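Local coordinates for leucine-rich repeat protein (Bacteroides thetaiotaomicron, PDB 4ECN), which is of unknown function but, as an extracellular leucine-rich repeat protein with two domains of the DUF4458 family, probably takes part in binding other proteins, at residues Gly11-Lys16 / Leu78-Gly83; Ala41-Val46 / Thr58-Ala63; Tyr85-Tyr90 / Asn109-Val114; Tyr157-Val162 / Glu172-Lys177. One frame throughout, in Å; residues are numbered along the deposited sequence.

Interaction 1 of 4, residues Gly11-Lys16 / Leu78-Gly83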
loop_
_atom_site.group_PDB
_atom_site.type_symbol
_atom_site.label_atom_id
_atom_site.label_comp_id
_atom_site.label_asym_id
_atom_site.label_seq_id
_atom_site.Cartn_x
_atom_site.Cartn_y
_atom_site.Cartn_z
ATOM N N GLY A 11 -32.892 27.861 -37.544
ATOM C CA GLY A 11 -33.849 27.229 -36.645
ATOM C C GLY A 11 -34.479 28.237 -35.704
ATOM O O GLY A 11 -34.367 29.444 -35.938
ATOM N N TYR A 12 -35.189 27.768 -34.658
ATOM C CA TYR A 12 -35.880 28.675 -33.740
ATOM C C TYR A 12 -35.759 28.225 -32.297
ATOM O O TYR A 12 -35.606 27.039 -32.017
ATOM C CB TYR A 12 -37.366 28.822 -34.109
ATOM C CG TYR A 12 -37.574 29.461 -35.464
ATOM C CD1 TYR A 12 -37.680 30.841 -35.596
ATOM C CD2 TYR A 12 -37.628 28.687 -36.624
ATOM C CE1 TYR A 12 -37.839 31.437 -36.847
ATOM C CE2 TYR A 12 -37.746 29.274 -37.881
ATOM C CZ TYR A 12 -37.861 30.649 -37.986
ATOM O OH TYR A 12 -38.006 31.229 -39.220
ATOM N N VAL A 13 -35.788 29.207 -31.386
ATOM C CA VAL A 13 -35.710 29.027 -29.934
ATOM C C VAL A 13 -36.780 29.883 -29.286
ATOM O O VAL A 13 -37.112 30.965 -29.782
ATOM C CB VAL A 13 -34.309 29.343 -29.332
ATOM C CG1 VAL A 13 -34.229 28.953 -27.862
ATOM C CG2 VAL A 13 -33.215 28.636 -30.097
ATOM N N GLN A 14 -37.324 29.372 -28.186
ATOM C CA GLN A 14 -38.255 30.069 -27.331
ATOM C C GLN A 14 -37.896 29.694 -25.931
ATOM O O GLN A 14 -37.311 28.632 -25.721
ATOM C CB GLN A 14 -39.726 29.802 -27.672
ATOM C CG GLN A 14 -40.227 28.371 -27.497
ATOM C CD GLN A 14 -41.687 28.265 -27.883
ATOM O OE1 GLN A 14 -42.200 29.008 -28.740
ATOM N NE2 GLN A 14 -42.382 27.314 -27.273
ATOM N N PHE A 15 -38.170 30.583 -24.978
ATOM C CA PHE A 15 -37.815 30.325 -23.587
ATOM C C PHE A 15 -39.068 30.232 -22.728
ATOM O O PHE A 15 -40.062 30.918 -22.975
ATOM C CB PHE A 15 -36.858 31.407 -23.055
ATOM C CG PHE A 15 -35.568 31.481 -23.841
ATOM C CD1 PHE A 15 -34.504 30.639 -23.544
ATOM C CD2 PHE A 15 -35.431 32.368 -24.900
ATOM C CE1 PHE A 15 -33.327 30.689 -24.293
ATOM C CE2 PHE A 15 -34.257 32.413 -25.647
ATOM C CZ PHE A 15 -33.212 31.576 -25.339
ATOM N N LYS A 16 -39.016 29.328 -21.751
ATOM C CA LYS A 16 -40.075 29.058 -20.786
ATOM C C LYS A 16 -39.486 29.289 -19.382
ATOM O O LYS A 16 -38.513 28.614 -19.032
ATOM C CB LYS A 16 -40.591 27.617 -20.995
ATOM C CG LYS A 16 -42.103 27.453 -20.980
ATOM C CD LYS A 16 -42.461 25.970 -21.051
ATOM C CE LYS A 16 -43.933 25.671 -21.207
ATOM N NZ LYS A 16 -44.185 24.205 -21.269
ATOM N N LEU A 78 -37.137 32.934 -31.710
ATOM C CA LEU A 78 -35.889 33.608 -32.035
ATOM C C LEU A 78 -35.174 32.858 -33.159
ATOM O O LEU A 78 -34.724 31.728 -32.950
ATOM C CB LEU A 78 -34.994 33.728 -30.783
ATOM C CG LEU A 78 -33.543 34.204 -30.982
ATOM C CD1 LEU A 78 -33.483 35.599 -31.588
ATOM C CD2 LEU A 78 -32.765 34.125 -29.686
ATOM N N GLN A 79 -35.057 33.489 -34.340
ATOM C CA GLN A 79 -34.366 32.843 -35.448
ATOM C C GLN A 79 -32.866 32.971 -35.260
ATOM O O GLN A 79 -32.350 34.080 -35.123
ATOM C CB GLN A 79 -34.796 33.414 -36.799
ATOM C CG GLN A 79 -34.314 32.576 -37.984
ATOM C CD GLN A 79 -34.841 33.086 -39.302
ATOM O OE1 GLN A 79 -35.819 33.851 -39.379
ATOM N NE2 GLN A 79 -34.229 32.626 -40.379
ATOM N N LEU A 80 -32.178 31.828 -35.219
ATOM C CA LEU A 80 -30.733 31.735 -35.065
ATOM C C LEU A 80 -30.171 30.762 -36.048
ATOM O O LEU A 80 -30.909 29.909 -36.528
ATOM C CB LEU A 80 -30.354 31.301 -33.638
ATOM C CG LEU A 80 -30.604 32.285 -32.506
ATOM C CD1 LEU A 80 -30.559 31.579 -31.172
ATOM C CD2 LEU A 80 -29.615 33.423 -32.539
ATOM N N LEU A 81 -28.870 30.848 -36.338
ATOM C CA LEU A 81 -28.256 29.899 -37.247
ATOM C C LEU A 81 -27.971 28.613 -36.479
ATOM O O LEU A 81 -27.506 28.661 -35.338
ATOM C CB LEU A 81 -26.998 30.475 -37.903
ATOM C CG LEU A 81 -26.564 29.760 -39.196
ATOM C CD1 LEU A 81 -26.305 30.757 -40.327
ATOM C CD2 LEU A 81 -25.407 28.753 -38.945
ATOM N N ALA A 82 -28.295 27.469 -37.101
ATOM C CA ALA A 82 -28.157 26.136 -36.511
ATOM C C ALA A 82 -26.738 25.883 -35.982
ATOM O O ALA A 82 -25.762 25.997 -36.729
ATOM C CB ALA A 82 -28.526 25.071 -37.533
ATOM N N GLY A 83 -26.658 25.567 -34.692
ATOM C CA GLY A 83 -25.414 25.289 -33.979
ATOM C C GLY A 83 -25.553 25.375 -32.471
ATOM O O GLY A 83 -26.623 25.714 -31.962
#
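Gly11-Lys16 and Leu78-Gly83 pair as antiparallel strands whose axes approach to 4.7 Å at 133° between their directions, joined by backbone hydrogen bonds at Gly11 with Leu80 and at Val13 with Leu78. Gly11 N gives an almost straight bond of 3.0 Å to Leu80 O, and the return bond from Leu80 N is weak. The two bonds between Val13 and Leu78 are both bent, with Leu78 N at 2.8 Å from Val13 O. Tyr12 and Gln79 carry one face of the pair. They lie side by side and point the same way, Tyr12 CE1 resting 3.6 Å from Gln79 CB. Gln79 is stretched out, its CG opposite the backbone N (chi1 -168°), which lays the chain along the tyrosine; its amide is turned 48° from the ring, and OE1 comes to 3.4 Å from Tyr12 OH. Lys77 makes a cation-pi contact with Tyr12. With an alanine in place of Tyr12, the aliphatic part of Gln79 would probably lose the ring beside it and Lys77 its cation-pi partner. On the other face the contact is apolar, Val13 CG2 meeting Leu80 CD1 at 4.1 Å. The Phe15 ring, on the same strand, has Val13 CG1 over one face, offset toward the rim. Strand 10-18 is flanked on its far edge by the parallel strand 118-124. Leu111 and Val113 of strand 110-113 pack on Val13, and Leu78 reaches Leu59 of strand 54-63, so the apolar face looks into the interior of the first DUF4458 domain, whose family belongs to the transthyretin clan.

Interaction 2 of 4, residues Ala41-Val46 / Thr58-Ala63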
loop_
_atom_site.group_PDB
_atom_site.type_symbol
_atom_site.label_atom_id
_atom_site.label_comp_id
_atom_site.label_asym_id
_atom_site.label_seq_id
_atom_site.Cartn_x
_atom_site.Cartn_y
_atom_site.Cartn_z
ATOM N N ALA A 41 -42.895 41.497 -15.620
ATOM C CA ALA A 41 -41.992 41.364 -16.758
ATOM C C ALA A 41 -42.739 41.018 -18.044
ATOM O O ALA A 41 -43.642 40.175 -18.039
ATOM C CB ALA A 41 -40.955 40.292 -16.473
ATOM N N GLN A 42 -42.330 41.653 -19.150
ATOM C CA GLN A 42 -42.927 41.448 -20.465
ATOM C C GLN A 42 -41.833 41.454 -21.586
ATOM O O GLN A 42 -42.169 41.530 -22.770
ATOM C CB GLN A 42 -44.027 42.499 -20.735
ATOM C CG GLN A 42 -43.613 43.965 -20.586
ATOM C CD GLN A 42 -44.736 44.903 -20.958
ATOM O OE1 GLN A 42 -45.921 44.628 -20.726
ATOM N NE2 GLN A 42 -44.387 46.039 -21.546
ATOM N N LYS A 43 -40.542 41.303 -21.202
ATOM C CA LYS A 43 -39.355 41.230 -22.079
ATOM C C LYS A 43 -38.224 40.393 -21.435
ATOM O O LYS A 43 -38.264 40.115 -20.234
ATOM C CB LYS A 43 -38.813 42.634 -22.422
ATOM C CG LYS A 43 -39.423 43.292 -23.649
ATOM C CD LYS A 43 -38.807 44.674 -23.888
ATOM C CE LYS A 43 -39.354 45.380 -25.107
ATOM N NZ LYS A 43 -38.714 46.707 -25.309
ATOM N N ILE A 44 -37.233 39.981 -22.246
ATOM C CA ILE A 44 -36.052 39.228 -21.813
ATOM C C ILE A 44 -34.921 39.464 -22.827
ATOM O O ILE A 44 -35.156 39.475 -24.043
ATOM C CB ILE A 44 -36.311 37.705 -21.579
ATOM C CG1 ILE A 44 -35.133 37.047 -20.826
ATOM C CG2 ILE A 44 -36.676 36.949 -22.885
ATOM C CD1 ILE A 44 -35.352 35.650 -20.361
ATOM N N LYS A 45 -33.703 39.673 -22.318
ATOM C CA LYS A 45 -32.517 39.840 -23.149
ATOM C C LYS A 45 -31.575 38.713 -22.769
ATOM O O LYS A 45 -30.933 38.741 -21.719
ATOM C CB LYS A 45 -31.889 41.252 -23.012
ATOM C CG LYS A 45 -30.716 41.532 -23.983
ATOM C CD LYS A 45 -30.310 43.024 -24.048
ATOM C CE LYS A 45 -29.623 43.554 -22.807
ATOM N NZ LYS A 45 -29.614 45.043 -22.759
ATOM N N VAL A 46 -31.573 37.678 -23.579
ATOM C CA VAL A 46 -30.747 36.520 -23.313
ATOM C C VAL A 46 -29.375 36.754 -23.981
ATOM O O VAL A 46 -29.274 36.957 -25.199
ATOM C CB VAL A 46 -31.435 35.203 -23.763
ATOM C CG1 VAL A 46 -30.574 33.996 -23.434
ATOM C CG2 VAL A 46 -32.814 35.055 -23.121
ATOM N N THR A 58 -32.961 40.827 -27.679
ATOM C CA THR A 58 -34.153 41.114 -26.884
ATOM C C THR A 58 -35.387 40.468 -27.549
ATOM O O THR A 58 -35.568 40.557 -28.770
ATOM C CB THR A 58 -34.337 42.634 -26.683
ATOM O OG1 THR A 58 -33.105 43.214 -26.240
ATOM C CG2 THR A 58 -35.460 42.969 -25.686
ATOM N N LEU A 59 -36.218 39.807 -26.715
ATOM C CA LEU A 59 -37.477 39.139 -27.067
ATOM C C LEU A 59 -38.573 39.534 -26.087
ATOM O O LEU A 59 -38.271 39.950 -24.971
ATOM C CB LEU A 59 -37.314 37.598 -27.079
ATOM C CG LEU A 59 -36.436 36.993 -28.171
ATOM C CD1 LEU A 59 -35.919 35.641 -27.759
ATOM C CD2 LEU A 59 -37.149 36.937 -29.510
ATOM N N LEU A 60 -39.838 39.385 -26.490
ATOM C CA LEU A 60 -40.983 39.693 -25.634
ATOM C C LEU A 60 -41.470 38.436 -24.899
ATOM O O LEU A 60 -41.304 37.312 -25.386
ATOM C CB LEU A 60 -42.145 40.307 -26.454
ATOM C CG LEU A 60 -41.917 41.655 -27.151
ATOM C CD1 LEU A 60 -42.767 41.770 -28.401
ATOM C CD2 LEU A 60 -42.170 42.821 -26.213
ATOM N N LEU A 61 -42.080 38.647 -23.728
ATOM C CA LEU A 61 -42.680 37.617 -22.889
ATOM C C LEU A 61 -44.185 37.533 -23.131
ATOM O O LEU A 61 -44.880 38.554 -23.118
ATOM C CB LEU A 61 -42.403 37.914 -21.399
ATOM C CG LEU A 61 -41.244 37.205 -20.690
ATOM C CD1 LEU A 61 -39.948 37.380 -21.417
ATOM C CD2 LEU A 61 -41.086 37.714 -19.266
ATOM N N ASN A 62 -44.681 36.318 -23.359
ATOM C CA ASN A 62 -46.103 36.027 -23.530
ATOM C C ASN A 62 -46.580 35.338 -22.253
ATOM O O ASN A 62 -45.943 34.370 -21.815
ATOM C CB ASN A 62 -46.359 35.172 -24.791
ATOM C CG ASN A 62 -45.851 35.770 -26.087
ATOM O OD1 ASN A 62 -46.502 36.614 -26.717
ATOM N ND2 ASN A 62 -44.695 35.299 -26.540
ATOM N N ALA A 63 -47.651 35.847 -21.618
ATOM C CA ALA A 63 -48.117 35.253 -20.364
ATOM C C ALA A 63 -49.230 34.213 -20.593
ATOM O O ALA A 63 -50.160 34.437 -21.374
ATOM C CB ALA A 63 -48.602 36.334 -19.413
#
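The flat peptide carbonyl of Gln42 meets Leu61 on one of its faces: Leu61 N lies 3.0 Å from Gln42 O in a hydrogen bond whose donor stands 74° out of the carbonyl plane. The bonds from Ile44 N to Leu59 O and from Leu59 N to Ile44 O, both 2.9 Å, instead run nearly in line with the acceptor C=O, the second close to straight, the first more bent. Leu61 CB sits against Gln42 C, while its two methyls part. CD1 packs 3.6 Å from Ile44 CG2, the two side chains crossing at about a right angle, and CD2 rests 3.8 Å from Ala41 CB. An alanine at Leu61 would probably leave Ile44 CG2 and the Ala41 methyl without this apolar cover. The strands form the antiparallel beta hairpin 43-49/54-63 of the first DUF4458 domain, and Gln42 and Lys43 together face Tyr93 of strand 83-93 as a classic beta bulge. On the opposite face from Ile44 and Leu59, Lys43 runs extended beside Leu60, its CG 3.8 Å from Leu60 CD2, and its NZ forms a salt bridge with Asp97. Lys45 CD passes Thr58 OG1 at 3.6 Å. Strand 73-81 pairs along the other edge of 54-63, Leu61 packing on Leu73.

Interaction 3 of 4, residues Tyr85-Tyr90 / Asn109-Val114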
loop_
_atom_site.group_PDB
_atom_site.type_symbol
_atom_site.label_atom_id
_atom_site.label_comp_id
_atom_site.label_asym_id
_atom_site.label_seq_id
_atom_site.Cartn_x
_atom_site.Cartn_y
_atom_site.Cartn_z
ATOM N N TYR A 85 -24.967 26.986 -28.800
ATOM C CA TYR A 85 -24.907 28.287 -28.134
ATOM C C TYR A 85 -24.804 28.103 -26.630
ATOM O O TYR A 85 -25.403 27.170 -26.075
ATOM C CB TYR A 85 -26.156 29.121 -28.460
ATOM C CG TYR A 85 -26.305 29.559 -29.898
ATOM C CD1 TYR A 85 -26.705 28.660 -30.881
ATOM C CD2 TYR A 85 -26.213 30.900 -30.247
ATOM C CE1 TYR A 85 -26.883 29.064 -32.203
ATOM C CE2 TYR A 85 -26.420 31.323 -31.560
ATOM C CZ TYR A 85 -26.760 30.401 -32.536
ATOM O OH TYR A 85 -26.963 30.807 -33.834
ATOM N N LYS A 86 -24.073 29.000 -25.960
ATOM C CA LYS A 86 -23.960 28.958 -24.512
ATOM C C LYS A 86 -24.559 30.239 -23.962
ATOM O O LYS A 86 -24.115 31.320 -24.347
ATOM C CB LYS A 86 -22.499 28.753 -24.053
ATOM C CG LYS A 86 -22.359 28.507 -22.537
ATOM C CD LYS A 86 -20.939 28.702 -21.975
ATOM C CE LYS A 86 -20.488 30.148 -21.927
ATOM N NZ LYS A 86 -19.133 30.282 -21.336
ATOM N N ILE A 87 -25.615 30.115 -23.124
ATOM C CA ILE A 87 -26.277 31.234 -22.436
ATOM C C ILE A 87 -25.326 31.719 -21.340
ATOM O O ILE A 87 -24.830 30.890 -20.559
ATOM C CB ILE A 87 -27.678 30.851 -21.858
ATOM C CG1 ILE A 87 -28.585 30.154 -22.883
ATOM C CG2 ILE A 87 -28.378 32.062 -21.209
ATOM C CD1 ILE A 87 -29.752 29.335 -22.221
ATOM N N VAL A 88 -25.047 33.038 -21.298
ATOM C CA VAL A 88 -24.160 33.625 -20.286
ATOM C C VAL A 88 -25.027 34.070 -19.093
ATOM O O VAL A 88 -24.679 33.828 -17.930
ATOM C CB VAL A 88 -23.288 34.783 -20.839
ATOM C CG1 VAL A 88 -22.191 35.159 -19.843
ATOM C CG2 VAL A 88 -22.663 34.408 -22.172
ATOM N N GLY A 89 -26.163 34.680 -19.423
ATOM C CA GLY A 89 -27.150 35.172 -18.475
ATOM C C GLY A 89 -28.285 35.854 -19.198
ATOM O O GLY A 89 -28.288 35.919 -20.431
ATOM N N TYR A 90 -29.258 36.361 -18.436
ATOM C CA TYR A 90 -30.420 37.025 -19.007
ATOM C C TYR A 90 -30.968 38.100 -18.074
ATOM O O TYR A 90 -30.781 38.036 -16.858
ATOM C CB TYR A 90 -31.533 36.004 -19.339
ATOM C CG TYR A 90 -32.096 35.248 -18.151
ATOM C CD1 TYR A 90 -33.166 35.758 -17.413
ATOM C CD2 TYR A 90 -31.613 33.986 -17.810
ATOM C CE1 TYR A 90 -33.694 35.056 -16.328
ATOM C CE2 TYR A 90 -32.127 33.283 -16.722
ATOM C CZ TYR A 90 -33.175 33.816 -15.992
ATOM O OH TYR A 90 -33.688 33.110 -14.934
ATOM N N ASN A 109 -26.298 25.787 -19.220
ATOM C CA ASN A 109 -25.889 26.957 -19.991
ATOM C C ASN A 109 -25.978 26.744 -21.515
ATOM O O ASN A 109 -26.195 27.723 -22.222
ATOM C CB ASN A 109 -24.455 27.388 -19.617
ATOM C CG ASN A 109 -23.390 26.307 -19.581
ATOM O OD1 ASN A 109 -23.642 25.102 -19.781
ATOM N ND2 ASN A 109 -22.165 26.725 -19.281
ATOM N N GLU A 110 -25.864 25.501 -22.014
ATOM C CA GLU A 110 -25.885 25.244 -23.457
ATOM C C GLU A 110 -27.287 24.904 -24.018
ATOM O O GLU A 110 -28.132 24.314 -23.337
ATOM C CB GLU A 110 -24.920 24.105 -23.825
ATOM C CG GLU A 110 -23.463 24.551 -23.886
ATOM C CD GLU A 110 -22.445 23.498 -24.288
ATOM O OE1 GLU A 110 -22.146 22.614 -23.453
ATOM O OE2 GLU A 110 -21.887 23.606 -25.405
ATOM N N LEU A 111 -27.501 25.315 -25.289
ATOM C CA LEU A 111 -28.683 25.058 -26.113
ATOM C C LEU A 111 -28.232 24.935 -27.585
ATOM O O LEU A 111 -27.383 25.704 -28.039
ATOM C CB LEU A 111 -29.816 26.115 -25.933
ATOM C CG LEU A 111 -29.652 27.594 -26.349
ATOM C CD1 LEU A 111 -29.864 27.790 -27.848
ATOM C CD2 LEU A 111 -30.733 28.431 -25.709
ATOM N N THR A 112 -28.793 23.970 -28.321
ATOM C CA THR A 112 -28.409 23.762 -29.716
ATOM C C THR A 112 -29.614 24.004 -30.622
ATOM O O THR A 112 -30.636 23.342 -30.470
ATOM C CB THR A 112 -27.820 22.349 -29.906
ATOM O OG1 THR A 112 -26.849 22.090 -28.878
ATOM C CG2 THR A 112 -27.199 22.155 -31.270
ATOM N N VAL A 113 -29.485 24.978 -31.545
ATOM C CA VAL A 113 -30.483 25.334 -32.557
ATOM C C VAL A 113 -30.369 24.305 -33.673
ATOM O O VAL A 113 -29.254 23.895 -33.997
ATOM C CB VAL A 113 -30.302 26.787 -33.062
ATOM C CG1 VAL A 113 -31.416 27.190 -34.017
ATOM C CG2 VAL A 113 -30.236 27.769 -31.904
ATOM N N VAL A 114 -31.506 23.840 -34.220
ATOM C CA VAL A 114 -31.517 22.816 -35.278
ATOM C C VAL A 114 -32.149 23.400 -36.547
ATOM O O VAL A 114 -33.124 24.154 -36.465
ATOM C CB VAL A 114 -32.249 21.531 -34.819
ATOM C CG1 VAL A 114 -32.364 20.511 -35.949
ATOM C CG2 VAL A 114 -31.560 20.914 -33.602
#
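Tyr85 and Leu111 exchange two backbone hydrogen bonds, Tyr85 N to Leu111 O at 2.8 Å and Leu111 N to Tyr85 O at 2.9 Å, and two residues further on Ile87 N is hydrogen-bonded to Asn109 O. Above this ladder, Tyr85 CE1 touches Val113 CG2 at 3.6 Å, the two side chains crossing at a slant, and Leu111 O lies at the edge of the ring. Leu111 CG is set between its own backbone N and carbonyl carbon (chi1 65°), and from there the methyls spread: CD2 meets Ile87 CD1 at 3.7 Å, nearly at right angles, and CD1 meets Tyr85 CB. These antiparallel strands, 83-93 and 110-113, belong to the mixed sheet of the first DUF4458 domain, and Leu111 and Ile87 turn toward its interior, where strand 118-124 packs on both. Lys86, on the other face with Glu110, crosses Asn109 just before strand 110-113, Lys86 CD lying 3.6 Å from Asn109 ND2. A second shell positions Tyr85: its OH is hydrogen-bonded to Leu81 O and its ring stacks with His50. Strand 43-49 pairs with 83-93, and the Lys86 carbonyl accepts a hydrogen bond from Thr49 OG1.

Interaction 4 of 4, residues Tyr157-Val162 / Glu172-Lys177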
loop_
_atom_site.group_PDB
_atom_site.type_symbol
_atom_site.label_atom_id
_atom_site.label_comp_id
_atom_site.label_asym_id
_atom_site.label_seq_id
_atom_site.Cartn_x
_atom_site.Cartn_y
_atom_site.Cartn_z
ATOM N N TYR A 157 -6.858 38.552 -23.688
ATOM C CA TYR A 157 -7.811 37.813 -22.854
ATOM C C TYR A 157 -7.300 37.662 -21.422
ATOM O O TYR A 157 -6.088 37.641 -21.192
ATOM C CB TYR A 157 -8.097 36.425 -23.453
ATOM C CG TYR A 157 -8.822 36.503 -24.775
ATOM C CD1 TYR A 157 -10.207 36.623 -24.828
ATOM C CD2 TYR A 157 -8.120 36.500 -25.978
ATOM C CE1 TYR A 157 -10.878 36.752 -26.045
ATOM C CE2 TYR A 157 -8.779 36.622 -27.203
ATOM C CZ TYR A 157 -10.160 36.737 -27.234
ATOM O OH TYR A 157 -10.806 36.832 -28.447
ATOM N N VAL A 158 -8.233 37.553 -20.460
ATOM C CA VAL A 158 -7.887 37.379 -19.059
ATOM C C VAL A 158 -8.834 36.338 -18.397
ATOM O O VAL A 158 -9.965 36.127 -18.851
ATOM C CB VAL A 158 -7.899 38.734 -18.303
ATOM C CG1 VAL A 158 -9.315 39.205 -17.986
ATOM C CG2 VAL A 158 -7.056 38.668 -17.037
ATOM N N ASP A 159 -8.323 35.676 -17.337
ATOM C CA ASP A 159 -9.039 34.743 -16.459
ATOM C C ASP A 159 -9.028 35.322 -15.095
ATOM O O ASP A 159 -7.936 35.547 -14.582
ATOM C CB ASP A 159 -8.413 33.321 -16.451
ATOM C CG ASP A 159 -8.533 32.493 -17.716
ATOM O OD1 ASP A 159 -9.548 32.618 -18.412
ATOM O OD2 ASP A 159 -7.656 31.657 -17.953
ATOM N N VAL A 160 -10.183 35.642 -14.497
ATOM C CA VAL A 160 -10.046 36.171 -13.146
ATOM C C VAL A 160 -10.830 35.272 -12.179
ATOM O O VAL A 160 -11.882 34.718 -12.511
ATOM C CB VAL A 160 -10.388 37.679 -12.939
ATOM C CG1 VAL A 160 -9.753 38.549 -14.025
ATOM C CG2 VAL A 160 -11.881 37.949 -12.829
ATOM N N THR A 161 -10.236 35.096 -10.995
ATOM C CA THR A 161 -10.791 34.414 -9.841
ATOM C C THR A 161 -11.208 35.463 -8.854
ATOM O O THR A 161 -10.371 36.271 -8.422
ATOM C CB THR A 161 -9.793 33.419 -9.201
ATOM O OG1 THR A 161 -9.072 32.702 -10.195
ATOM C CG2 THR A 161 -10.459 32.476 -8.190
ATOM N N VAL A 162 -12.491 35.463 -8.493
ATOM C CA VAL A 162 -13.014 36.372 -7.478
ATOM C C VAL A 162 -13.341 35.558 -6.268
ATOM O O VAL A 162 -13.800 34.428 -6.423
ATOM C CB VAL A 162 -14.228 37.210 -7.945
ATOM C CG1 VAL A 162 -13.829 38.198 -9.040
ATOM C CG2 VAL A 162 -15.398 36.325 -8.377
ATOM N N GLU A 172 -14.597 31.227 -10.890
ATOM C CA GLU A 172 -13.646 31.450 -11.972
ATOM C C GLU A 172 -14.391 32.010 -13.216
ATOM O O GLU A 172 -15.425 31.471 -13.620
ATOM C CB GLU A 172 -12.866 30.159 -12.291
ATOM C CG GLU A 172 -11.704 30.364 -13.263
ATOM C CD GLU A 172 -10.468 31.079 -12.745
ATOM O OE1 GLU A 172 -10.103 30.843 -11.571
ATOM O OE2 GLU A 172 -9.814 31.800 -13.538
ATOM N N LEU A 173 -13.876 33.121 -13.768
ATOM C CA LEU A 173 -14.416 33.840 -14.932
ATOM C C LEU A 173 -13.392 33.705 -16.053
ATOM O O LEU A 173 -12.371 34.402 -16.069
ATOM C CB LEU A 173 -14.719 35.310 -14.546
ATOM C CG LEU A 173 -15.587 35.472 -13.296
ATOM C CD1 LEU A 173 -15.469 36.849 -12.697
ATOM C CD2 LEU A 173 -17.019 35.077 -13.539
ATOM N N LYS A 174 -13.626 32.735 -16.947
ATOM C CA LYS A 174 -12.639 32.337 -17.936
ATOM C C LYS A 174 -12.820 33.003 -19.303
ATOM O O LYS A 174 -13.937 33.296 -19.726
ATOM C CB LYS A 174 -12.656 30.812 -18.103
ATOM C CG LYS A 174 -12.016 30.082 -16.914
ATOM C CD LYS A 174 -11.936 28.555 -17.089
ATOM C CE LYS A 174 -11.315 27.810 -15.918
ATOM N NZ LYS A 174 -9.863 28.113 -15.739
ATOM N N GLY A 175 -11.669 33.235 -19.944
ATOM C CA GLY A 175 -11.485 33.800 -21.271
ATOM C C GLY A 175 -12.237 35.073 -21.593
ATOM O O GLY A 175 -12.809 35.172 -22.681
HETATM N N MSE A 176 -12.226 36.064 -20.687
HETATM C CA MSE A 176 -12.895 37.343 -20.930
HETATM C C MSE A 176 -12.059 38.203 -21.884
HETATM O O MSE A 176 -10.839 38.289 -21.694
HETATM C CB MSE A 176 -13.155 38.091 -19.621
HETATM C CG MSE A 176 -14.149 37.387 -18.680
HETATM SE SE MSE A 176 -14.441 38.376 -17.014
HETATM C CE MSE A 176 -12.611 38.420 -16.380
ATOM N N LYS A 177 -12.710 38.831 -22.917
ATOM C CA LYS A 177 -11.998 39.666 -23.889
ATOM C C LYS A 177 -11.714 41.050 -23.300
ATOM O O LYS A 177 -12.623 41.777 -22.893
ATOM C CB LYS A 177 -12.752 39.796 -25.223
ATOM C CG LYS A 177 -11.891 40.411 -26.327
ATOM C CD LYS A 177 -12.687 40.799 -27.561
ATOM C CE LYS A 177 -11.907 41.693 -28.507
ATOM N NZ LYS A 177 -11.632 43.046 -27.929
#
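Val160 and the selenomethionine at Met176 form the apolar centre of this pair, Val160 CG1 and CG2 both 3.7 Å from Met176 CE, the two side chains crossing at about a right angle. The chain of Met176 bends at chi3 (-58°), which brings that methyl back across the neighbouring strand to Val158 CG1 as well. Leu173 completes the patch, its CD1 lying 3.8 Å from Val160 CG2 and also touching Val162 CG1, and Phe135 of strand 130-139 packs over Val160, Val162, Leu173 and Met176. Beneath it the strands of the beta hairpin 157-164/170-179, in the second DUF4458 domain, are bonded in two hydrogen-bonded pairs, Val158 with Met176 and Val160 with Leu173. Between these pairs the register slips by one residue in a beta bulge, where Gly175 takes up a positive phi and the chain turns a corner. Asp159 ties this bulge down: its OD1 accepts a nearly straight bond of 2.7 Å from Gly175 N, while OD2 is hydrogen-bonded to Tyr224 of strand 214-227. Farther toward the polar edge, Thr161 OG1 donates to Glu172 OE1 on its syn side, at 2.5 Å and 34° out of the carboxylate plane. At the other end the Tyr157 ring slants across Lys177, CE1 3.7 Å from Lys177 CB, and also makes a cation-pi contact with Arg231 of strand 230-238.

Overall arrangement
Interactions 1, 2 and 3 lie in the first DUF4458 domain and touch one another. The centre of interaction 1 is about 9 Å from that of interaction 3, which opens only after interaction 1 has closed, and about 14 Å from that of interaction 2, which is nested along the chain inside the loop interaction 1 closes. All three belong to one mixed sheet, and their apolar residues pack against one another. Interaction 4 follows in the second domain, its centre about 19 Å from that of interaction 3, without touching it. Its hairpin takes the place in the second sheet that interaction 2 occupies in the first, so the same strand pattern recurs before the leucine-rich repeats begin.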